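Side-chain contacts in 70 kDa protein (Xanthomonas sp., PDB 4B2N), which cleaves rubber with dioxygen as a processive oxygenase carrying two covalently bound c-type hemes: residues A[292-297]-A[306-311]; A[312-317]-A[338-343]; A[328-333]-A[447-452]. One frame throughout, in Å; residues are numbered along the deposited sequence.

Contacts 1 and 2 lie deep in the protein and both touch the same heme c, whereas contact 3 is only partly buried and lies farther from the centre of the chain. Their chemistry follows this placement. Contact 1 gathers cationic side chains round a heme propionate, contact 2 lays hydrocarbon and one weak polar bond along the porphyrin rim, and contact 3 sets an arginine chain and a water against an indole. Residues 306-311 lead directly into helix 312-319 of contact 2, while helix 333-345 supplies contact 2 and begins at Glu333 of contact 3. His312 joins the latter two, with probable hydrogen bonds to Glu333 OE1 and Trp449 O.

Contact 1: residues A[292-297]-A[306-311]; sequences WARAFK and LSSDNV. With HEC (heme c), chain C.
Arg294 reaches Ser308 with one nitrogen of its guanidinium group and a heme c propionate with another, so the contact is best followed along the arginine chain. At CB the side chain packs near the backbone oxygen of Leu343. CG stands opposite the backbone N (chi1 -177°), and bends at the next two torsions carry the chain along the porphyrin edge, with CD 4.0 Å from the heme methyl CMA. NE comes next, 3.6 Å from heme O2A, and the guanidinium then meets its partners along its edge. NH1 lies 3.0 Å from Ser308 OG in a nearly straight bond (166°), with the hydroxyl only 10° out of that plane, and it also gives a hydrogen bond to a water that in turn donates to Ser308 O. NH2 divides its hydrogens between heme O2A, at 3.0 Å, and the backbone oxygen of Arg299. Partners at several points along the edge should therefore fix the rotation of the group.

Lys297 brings NZ to the same propionate oxygen, 2.8 Å from heme O2A, so two cationic chains converge on one carboxylate atom and would be expected to stabilise its negative charge. The Ser308 hydroxyl couples the two sides, accepting from Arg294 and donating to Lys297 O at a short 2.5 Å, from above the carbonyl plane. Arg294 and Lys297 are both seen to bind this heme, through its propionate, and a second heme c lies about 7 Å from the Lys297 side chain, so the contact lies close to both cofactors.

Ser308 follows strand 306-307, in a type I turn supported by an ST turn at Ser307. That strand pairs antiparallel with strand 299-300, just beyond Lys297, while Leu343 of helix 333-345 borders Arg294 and helix 27-32 borders Phe296.

Contact 2: residues A[312-317]-A[338-343]; sequences HSEMAF and DINNFL. With HEC (heme c), chain C.
The carboxylate of Glu314 and the amide of Asn340 meet with their planes turned 52° apart, and their side chains cross at about a right angle. The third flat group, the Phe317 ring, has the heme methyl CMC over one face, displaced toward the rim. Glu314 and Phe317 line a c-type heme pocket, walled here by two steeply crossed helices: the axes of 312-317 and 338-343 run 110° apart and come no closer than 10.7 Å. At that separation the backbones do not touch, and side chains have to bridge the gap.

Glu314 does most of the bridging. With CG opposite its carbonyl carbon and the chain fully extended beyond, the carboxylate is carried straight out to the other helix. Asn340 ND2 approaches Glu314 OE2 to 2.7 Å, but the N-H...O angle of 124° makes this a weak, bent bond despite the short distance. The other oxygen, Glu314 OE1, lies beside the aliphatic part of Asn340, 3.3 Å from its CB; it is buried and has no polar partner in the model, an uncommon situation for a carboxylate oxygen.

The heme forms the third side of the arrangement. Its methyl CMA sits 3.5 Å from Glu314 OE2 and is met by Leu343 CD1 at 3.8 Å, so one methyl touches both helices. Ile339 CG2 reaches the neighbouring methyl, CMB, at 4.0 Å. Asp338 of the same helix forms a salt bridge with Arg97 of helix 88-104. Farther along the first helix, Phe317 closes on a different pyrrole, its CE2 atom 3.4 Å from heme C1C.

Contact 3: residues A[328-333]-A[447-452]; sequences ARRGLE and SGWWAY
A loop-to-helix junction outside the heme pocket is formed where Trp449, in the loop after helix 439-446, meets Arg330 of helix 326-331 and Glu333 at the start of helix 333-345. No direct hydrogen bond crosses it; the evidence points to van der Waals contact plus one bridging water. The hydrocarbon part of Arg330 passes obliquely by the five-membered ring of the indole, with CG 3.6 Å from Trp449 NE1 and CD 3.7 Å from Trp449 CD1. A bend at chi3 (-48°) leaves the guanidinium and indole planes 49° apart, and NH1 bonds to the backbone oxygen of Thr266. The arginine therefore offers Trp449 its methylenes, while its charge is engaged beyond the contact.

Glu333 approaches the benzene part of the indole more loosely, with OE1 4.3 Å from Trp449 CZ2. That oxygen is probably also hydrogen-bonded to His312 NE2, and the His312 ring stacks with Trp449, which links the junction to helix 312-319. Within the loop, Trp449 presents an edge to the face of the Trp450 ring, its CZ3 atom 3.4 Å above that plane. The indole N-H is met by the water, which lies in the ring plane, accepts from Trp449 NE1 at 2.9 Å, and donates to Arg330 O and Glu333 OE1, each 2.8 Å away.

Contact 1: residues A[292-297]-A[306-311]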
# COMPACT_ATOMS: atom_id res chain seq x y z
N TRP A 292 7.86 -5.55 -1.63
CA TRP A 292 8.93 -6.50 -1.91
C TRP A 292 8.45 -7.85 -2.42
O TRP A 292 9.28 -8.71 -2.64
CB TRP A 292 9.91 -6.64 -0.73
CG TRP A 292 9.37 -7.19 0.57
CD1 TRP A 292 8.24 -8.00 0.79
CD2 TRP A 292 10.03 -7.11 1.85
NE1 TRP A 292 8.13 -8.36 2.13
CE2 TRP A 292 9.22 -7.89 2.81
CE3 TRP A 292 11.22 -6.47 2.30
CZ2 TRP A 292 9.56 -7.97 4.15
CZ3 TRP A 292 11.55 -6.62 3.63
CH2 TRP A 292 10.77 -7.40 4.51
N ALA A 293 7.13 -8.01 -2.62
CA ALA A 293 6.52 -9.19 -3.25
C ALA A 293 5.66 -8.78 -4.45
O ALA A 293 4.92 -9.56 -5.00
CB ALA A 293 5.72 -10.01 -2.21
N ARG A 294 5.87 -7.56 -4.93
CA ARG A 294 5.20 -7.11 -6.10
C ARG A 294 5.36 -8.09 -7.26
O ARG A 294 4.48 -8.18 -8.09
CB ARG A 294 5.79 -5.74 -6.52
CG ARG A 294 5.09 -5.11 -7.73
CD ARG A 294 4.16 -3.98 -7.31
NE ARG A 294 2.99 -4.58 -6.62
CZ ARG A 294 1.98 -5.15 -7.28
NH1 ARG A 294 2.00 -5.14 -8.61
NH2 ARG A 294 0.93 -5.68 -6.62
N ALA A 295 6.49 -8.80 -7.29
CA ALA A 295 6.91 -9.62 -8.43
C ALA A 295 6.04 -10.86 -8.51
O ALA A 295 6.18 -11.67 -9.44
CB ALA A 295 8.39 -10.06 -8.23
N PHE A 296 5.22 -11.09 -7.48
CA PHE A 296 4.37 -12.29 -7.41
C PHE A 296 2.88 -12.02 -7.52
O PHE A 296 2.02 -12.93 -7.56
CB PHE A 296 4.72 -13.11 -6.15
CG PHE A 296 6.09 -13.67 -6.20
CD1 PHE A 296 6.32 -14.87 -6.86
CD2 PHE A 296 7.16 -12.98 -5.66
CE1 PHE A 296 7.63 -15.40 -6.94
CE2 PHE A 296 8.44 -13.49 -5.73
CZ PHE A 296 8.68 -14.70 -6.36
N LYS A 297 2.56 -10.76 -7.64
CA LYS A 297 1.15 -10.37 -7.59
C LYS A 297 0.67 -9.96 -8.95
O LYS A 297 1.12 -8.95 -9.51
CB LYS A 297 0.97 -9.26 -6.53
CG LYS A 297 1.30 -9.81 -5.16
CD LYS A 297 1.40 -8.73 -4.06
CE LYS A 297 -0.01 -8.44 -3.51
NZ LYS A 297 0.11 -7.40 -2.39
N LEU A 306 -6.95 -3.99 -10.17
CA LEU A 306 -6.24 -3.65 -11.40
C LEU A 306 -5.11 -4.55 -11.75
O LEU A 306 -4.47 -5.08 -10.86
CB LEU A 306 -5.67 -2.22 -11.29
CG LEU A 306 -6.69 -1.11 -10.99
CD1 LEU A 306 -6.02 0.15 -10.55
CD2 LEU A 306 -7.56 -0.84 -12.21
N SER A 307 -4.80 -4.69 -13.05
CA SER A 307 -3.62 -5.46 -13.50
C SER A 307 -2.33 -4.92 -12.96
O SER A 307 -2.11 -3.69 -12.98
CB SER A 307 -3.49 -5.38 -15.02
OG SER A 307 -2.37 -6.17 -15.44
N SER A 308 -1.44 -5.81 -12.52
CA SER A 308 -0.09 -5.38 -12.17
C SER A 308 0.75 -4.84 -13.34
O SER A 308 1.84 -4.36 -13.11
CB SER A 308 0.70 -6.51 -11.48
OG SER A 308 0.07 -6.76 -10.23
N ASP A 309 0.27 -5.00 -14.57
CA ASP A 309 0.95 -4.36 -15.72
C ASP A 309 0.82 -2.81 -15.69
O ASP A 309 1.59 -2.07 -16.35
CB ASP A 309 0.39 -4.89 -17.05
CG ASP A 309 1.39 -4.70 -18.20
OD1 ASP A 309 2.61 -5.02 -18.04
OD2 ASP A 309 0.98 -4.25 -19.29
N ASN A 310 -0.16 -2.34 -14.94
CA ASN A 310 -0.53 -0.95 -14.97
C ASN A 310 0.29 -0.18 -13.98
O ASN A 310 0.67 -0.72 -12.97
CB ASN A 310 -2.05 -0.74 -14.74
CG ASN A 310 -2.34 -0.01 -13.45
OD1 ASN A 310 -2.46 1.16 -13.44
ND2 ASN A 310 -2.48 -0.76 -12.35
N VAL A 311 0.63 1.06 -14.31
CA VAL A 311 1.32 1.89 -13.33
C VAL A 311 0.55 3.16 -13.03
O VAL A 311 1.01 3.96 -12.20
CB VAL A 311 2.75 2.26 -13.79
CG1 VAL A 311 3.53 0.98 -14.04
CG2 VAL A 311 2.69 3.18 -15.03
FE HEC C . 1.00 3.16 -2.16
CHA HEC C . -0.99 0.36 -2.77
CHB HEC C . 2.92 2.43 -5.02
CHC HEC C . 2.58 6.31 -2.05
CHD HEC C . -0.39 3.58 0.88
NA HEC C . 0.97 1.81 -3.56
C1A HEC C . 0.19 0.61 -3.58
C2A HEC C . 0.64 -0.35 -4.58
C3A HEC C . 1.75 0.22 -5.26
C4A HEC C . 1.95 1.51 -4.59
CMA HEC C . 2.60 -0.43 -6.34
CAA HEC C . 0.05 -1.75 -4.91
CBA HEC C . 0.61 -2.70 -3.84
CGA HEC C . -0.02 -4.08 -3.92
O1A HEC C . -1.28 -4.25 -4.05
O2A HEC C . 0.79 -5.00 -3.75
NB HEC C . 2.34 4.16 -3.35
C1B HEC C . 3.07 3.71 -4.37
C2B HEC C . 4.01 4.66 -4.95
C3B HEC C . 3.89 5.79 -4.11
C4B HEC C . 2.91 5.37 -3.12
CMB HEC C . 4.81 4.36 -6.15
CAB HEC C . 4.55 7.14 -4.20
CBB HEC C . 4.22 7.88 -5.37
NC HEC C . 1.15 4.68 -0.90
C1C HEC C . 1.77 5.92 -0.92
C2C HEC C . 1.60 6.69 0.34
C3C HEC C . 0.70 5.86 1.16
C4C HEC C . 0.44 4.66 0.37
CMC HEC C . 2.20 8.07 0.58
CAC HEC C . 0.13 6.15 2.52
CBC HEC C . -0.31 7.45 2.78
ND HEC C . -0.45 2.14 -1.16
C1D HEC C . -0.88 2.47 0.06
C2D HEC C . -1.88 1.59 0.57
C3D HEC C . -2.06 0.66 -0.50
C4D HEC C . -1.14 1.11 -1.54
CMD HEC C . -2.60 1.57 1.87
CAD HEC C . -3.10 -0.40 -0.52
CBD HEC C . -4.35 0.48 -0.92
CGD HEC C . -5.60 -0.38 -0.89
O1D HEC C . -6.41 -0.29 0.07
O2D HEC C . -5.71 -1.23 -1.83
O HOH W 1 3.60 -4.41 -10.97

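Contact 2: residues A[312-317]-A[338-343]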
# COMPACT_ATOMS: atom_id res chain seq x y z
N HIS A 312 -0.63 3.32 -13.65
CA HIS A 312 -1.46 4.56 -13.40
C HIS A 312 -1.93 4.57 -12.00
O HIS A 312 -1.90 5.61 -11.31
CB HIS A 312 -2.63 4.63 -14.38
CG HIS A 312 -2.21 5.02 -15.74
ND1 HIS A 312 -3.06 5.47 -16.67
CD2 HIS A 312 -0.93 5.04 -16.33
CE1 HIS A 312 -2.38 5.74 -17.83
NE2 HIS A 312 -1.08 5.52 -17.61
N SER A 313 -2.31 3.39 -11.50
CA SER A 313 -2.60 3.32 -10.05
C SER A 313 -1.38 3.76 -9.19
O SER A 313 -1.52 4.51 -8.18
CB SER A 313 -3.05 1.93 -9.67
OG SER A 313 -2.05 0.99 -10.04
N GLU A 314 -0.17 3.35 -9.60
CA GLU A 314 1.03 3.65 -8.80
C GLU A 314 1.26 5.14 -8.86
O GLU A 314 1.85 5.76 -7.95
CB GLU A 314 2.24 2.92 -9.41
CG GLU A 314 2.08 1.40 -9.35
CD GLU A 314 3.34 0.63 -9.71
OE1 GLU A 314 4.41 1.29 -9.96
OE2 GLU A 314 3.22 -0.63 -9.80
N MET A 315 0.78 5.73 -9.95
CA MET A 315 0.92 7.18 -10.16
C MET A 315 0.01 8.12 -9.39
O MET A 315 0.30 9.33 -9.34
CB MET A 315 0.79 7.51 -11.65
CG MET A 315 1.99 7.13 -12.50
SD MET A 315 1.54 7.08 -14.27
CE MET A 315 1.52 8.81 -14.59
N ALA A 316 -1.01 7.58 -8.70
CA ALA A 316 -2.04 8.42 -8.07
C ALA A 316 -1.45 9.64 -7.30
O ALA A 316 -1.87 10.80 -7.51
CB ALA A 316 -2.88 7.57 -7.14
N PHE A 317 -0.49 9.40 -6.40
CA PHE A 317 -0.05 10.55 -5.54
C PHE A 317 0.75 11.56 -6.33
O PHE A 317 0.86 12.76 -5.94
CB PHE A 317 0.76 10.05 -4.35
CG PHE A 317 -0.11 9.56 -3.22
CD1 PHE A 317 -0.85 10.45 -2.46
CD2 PHE A 317 -0.20 8.20 -2.95
CE1 PHE A 317 -1.66 9.97 -1.39
CE2 PHE A 317 -0.98 7.72 -1.90
CZ PHE A 317 -1.72 8.60 -1.13
N ASP A 338 9.62 2.91 -14.39
CA ASP A 338 10.92 2.62 -13.76
C ASP A 338 10.73 2.31 -12.26
O ASP A 338 11.30 1.34 -11.76
CB ASP A 338 11.85 3.84 -13.90
CG ASP A 338 12.44 4.03 -15.33
OD1 ASP A 338 12.44 3.08 -16.12
OD2 ASP A 338 12.92 5.18 -15.63
N ILE A 339 9.89 3.09 -11.55
CA ILE A 339 9.52 2.74 -10.17
C ILE A 339 8.97 1.30 -10.11
O ILE A 339 9.42 0.49 -9.33
CB ILE A 339 8.58 3.80 -9.49
CG1 ILE A 339 9.31 5.19 -9.30
CG2 ILE A 339 7.96 3.14 -8.23
CD1 ILE A 339 8.35 6.33 -9.01
N ASN A 340 8.02 1.00 -10.98
CA ASN A 340 7.39 -0.31 -11.04
C ASN A 340 8.41 -1.43 -11.26
O ASN A 340 8.35 -2.47 -10.61
CB ASN A 340 6.32 -0.36 -12.13
CG ASN A 340 5.67 -1.69 -12.20
OD1 ASN A 340 5.84 -2.42 -13.21
ND2 ASN A 340 5.01 -2.08 -11.12
N ASN A 341 9.30 -1.24 -12.22
CA ASN A 341 10.42 -2.15 -12.37
C ASN A 341 11.34 -2.26 -11.15
O ASN A 341 11.76 -3.33 -10.87
CB ASN A 341 11.22 -1.82 -13.59
CG ASN A 341 10.48 -2.18 -14.86
OD1 ASN A 341 9.64 -3.12 -14.87
ND2 ASN A 341 10.71 -1.41 -15.90
N PHE A 342 11.67 -1.17 -10.46
CA PHE A 342 12.38 -1.34 -9.22
C PHE A 342 11.54 -2.25 -8.27
O PHE A 342 12.06 -3.20 -7.68
CB PHE A 342 12.66 0.04 -8.55
CG PHE A 342 13.31 -0.09 -7.21
CD1 PHE A 342 14.50 -0.83 -7.07
CD2 PHE A 342 12.76 0.56 -6.11
CE1 PHE A 342 15.09 -0.93 -5.80
CE2 PHE A 342 13.36 0.51 -4.86
CZ PHE A 342 14.51 -0.28 -4.72
N LEU A 343 10.25 -1.94 -8.10
CA LEU A 343 9.40 -2.77 -7.16
C LEU A 343 9.42 -4.24 -7.55
O LEU A 343 9.51 -5.14 -6.69
CB LEU A 343 7.93 -2.25 -7.18
CG LEU A 343 7.81 -0.74 -6.88
CD1 LEU A 343 6.35 -0.33 -6.72
CD2 LEU A 343 8.51 -0.48 -5.54
FE HEC C . 1.00 3.16 -2.16
CHA HEC C . -0.99 0.36 -2.77
CHB HEC C . 2.92 2.43 -5.02
CHC HEC C . 2.58 6.31 -2.05
CHD HEC C . -0.39 3.58 0.88
NA HEC C . 0.97 1.81 -3.56
C1A HEC C . 0.19 0.61 -3.58
C2A HEC C . 0.64 -0.35 -4.58
C3A HEC C . 1.75 0.22 -5.26
C4A HEC C . 1.95 1.51 -4.59
CMA HEC C . 2.60 -0.43 -6.34
CAA HEC C . 0.05 -1.75 -4.91
CBA HEC C . 0.61 -2.70 -3.84
CGA HEC C . -0.02 -4.08 -3.92
O1A HEC C . -1.28 -4.25 -4.05
O2A HEC C . 0.79 -5.00 -3.75
NB HEC C . 2.34 4.16 -3.35
C1B HEC C . 3.07 3.71 -4.37
C2B HEC C . 4.01 4.66 -4.95
C3B HEC C . 3.89 5.79 -4.11
C4B HEC C . 2.91 5.37 -3.12
CMB HEC C . 4.81 4.36 -6.15
CAB HEC C . 4.55 7.14 -4.20
CBB HEC C . 4.22 7.88 -5.37
NC HEC C . 1.15 4.68 -0.90
C1C HEC C . 1.77 5.92 -0.92
C2C HEC C . 1.60 6.69 0.34
C3C HEC C . 0.70 5.86 1.16
C4C HEC C . 0.44 4.66 0.37
CMC HEC C . 2.20 8.07 0.58
CAC HEC C . 0.13 6.15 2.52
CBC HEC C . -0.31 7.45 2.78
ND HEC C . -0.45 2.14 -1.16
C1D HEC C . -0.88 2.47 0.06
C2D HEC C . -1.88 1.59 0.57
C3D HEC C . -2.06 0.66 -0.50
C4D HEC C . -1.14 1.11 -1.54
CMD HEC C . -2.60 1.57 1.87
CAD HEC C . -3.10 -0.40 -0.52
CBD HEC C . -4.35 0.48 -0.92
CGD HEC C . -5.60 -0.38 -0.89
O1D HEC C . -6.41 -0.29 0.07
O2D HEC C . -5.71 -1.23 -1.83

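Contact 3: residues A[328-333]-A[447-452]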
# COMPACT_ATOMS: atom_id res chain seq x y z
N ALA A 328 2.35 17.41 -17.34
CA ALA A 328 3.31 16.92 -16.38
C ALA A 328 2.71 15.71 -15.68
O ALA A 328 3.44 14.74 -15.43
CB ALA A 328 3.63 17.99 -15.31
N ARG A 329 1.42 15.77 -15.31
CA ARG A 329 0.86 14.61 -14.54
C ARG A 329 0.93 13.38 -15.41
O ARG A 329 1.52 12.40 -15.01
CB ARG A 329 -0.56 14.82 -14.07
CG ARG A 329 -0.80 15.94 -13.10
CD ARG A 329 -2.26 16.14 -12.78
NE ARG A 329 -2.28 17.07 -11.66
CZ ARG A 329 -2.75 18.32 -11.78
NH1 ARG A 329 -3.24 18.76 -12.92
NH2 ARG A 329 -2.68 19.15 -10.75
N ARG A 330 0.34 13.42 -16.60
CA ARG A 330 0.41 12.26 -17.53
C ARG A 330 1.87 11.85 -17.81
O ARG A 330 2.20 10.68 -17.97
CB ARG A 330 -0.26 12.59 -18.88
CG ARG A 330 -1.76 12.73 -18.76
CD ARG A 330 -2.45 12.73 -20.11
NE ARG A 330 -1.84 13.63 -21.08
CZ ARG A 330 -2.36 14.79 -21.47
NH1 ARG A 330 -3.47 15.24 -20.92
NH2 ARG A 330 -1.76 15.51 -22.45
N GLY A 331 2.74 12.86 -17.89
CA GLY A 331 4.17 12.65 -18.27
C GLY A 331 5.06 12.07 -17.16
O GLY A 331 6.20 11.76 -17.42
N LEU A 332 4.49 11.82 -15.97
CA LEU A 332 5.16 11.01 -14.94
C LEU A 332 5.23 9.55 -15.31
O LEU A 332 5.93 8.79 -14.64
CB LEU A 332 4.44 11.06 -13.56
CG LEU A 332 4.52 12.47 -12.98
CD1 LEU A 332 3.57 12.63 -11.80
CD2 LEU A 332 5.89 12.76 -12.42
N GLU A 333 4.50 9.14 -16.34
CA GLU A 333 4.41 7.70 -16.67
C GLU A 333 5.76 6.96 -16.85
O GLU A 333 5.91 5.87 -16.30
CB GLU A 333 3.49 7.47 -17.90
CG GLU A 333 3.16 5.98 -18.09
CD GLU A 333 2.04 5.80 -19.13
OE1 GLU A 333 0.92 6.31 -18.87
OE2 GLU A 333 2.32 5.20 -20.21
N SER A 447 -13.51 4.75 -18.38
CA SER A 447 -13.66 5.54 -19.58
C SER A 447 -12.63 6.67 -19.63
O SER A 447 -12.91 7.71 -20.22
CB SER A 447 -15.10 6.16 -19.62
OG SER A 447 -15.29 7.01 -18.48
N GLY A 448 -11.44 6.51 -19.03
CA GLY A 448 -10.48 7.62 -19.17
C GLY A 448 -9.02 7.21 -19.06
O GLY A 448 -8.67 6.04 -19.18
N TRP A 449 -8.19 8.17 -18.69
CA TRP A 449 -6.75 7.95 -18.68
C TRP A 449 -6.39 6.86 -17.66
O TRP A 449 -5.53 6.00 -17.90
CB TRP A 449 -6.10 9.34 -18.35
CG TRP A 449 -4.61 9.24 -18.17
CD1 TRP A 449 -3.60 9.38 -19.13
CD2 TRP A 449 -3.93 8.93 -16.91
NE1 TRP A 449 -2.36 9.18 -18.57
CE2 TRP A 449 -2.50 8.91 -17.21
CE3 TRP A 449 -4.36 8.62 -15.59
CZ2 TRP A 449 -1.55 8.61 -16.22
CZ3 TRP A 449 -3.41 8.37 -14.62
CH2 TRP A 449 -2.02 8.33 -14.93
N TRP A 450 -7.08 6.83 -16.53
CA TRP A 450 -6.79 5.84 -15.51
C TRP A 450 -6.87 4.44 -16.05
O TRP A 450 -6.03 3.58 -15.70
CB TRP A 450 -7.74 6.05 -14.33
CG TRP A 450 -7.48 7.39 -13.74
CD1 TRP A 450 -8.16 8.58 -13.99
CD2 TRP A 450 -6.39 7.75 -12.81
NE1 TRP A 450 -7.56 9.61 -13.32
CE2 TRP A 450 -6.49 9.17 -12.59
CE3 TRP A 450 -5.41 7.01 -12.13
CZ2 TRP A 450 -5.63 9.83 -11.69
CZ3 TRP A 450 -4.58 7.65 -11.26
CH2 TRP A 450 -4.66 9.05 -11.06
N ALA A 451 -7.84 4.20 -16.96
CA ALA A 451 -8.01 2.85 -17.51
C ALA A 451 -7.19 2.72 -18.80
O ALA A 451 -7.41 1.78 -19.52
CB ALA A 451 -9.52 2.49 -17.76
N TYR A 452 -6.26 3.65 -19.06
CA TYR A 452 -5.48 3.63 -20.33
C TYR A 452 -6.41 3.60 -21.56
O TYR A 452 -6.29 2.69 -22.45
CB TYR A 452 -4.57 2.38 -20.42
CG TYR A 452 -3.41 2.30 -19.49
CD1 TYR A 452 -3.59 2.10 -18.11
CD2 TYR A 452 -2.11 2.38 -20.00
CE1 TYR A 452 -2.49 1.94 -17.25
CE2 TYR A 452 -0.98 2.21 -19.15
CZ TYR A 452 -1.20 2.00 -17.80
OH TYR A 452 -0.10 1.89 -17.00
O HOH W 2 0.44 9.03 -19.32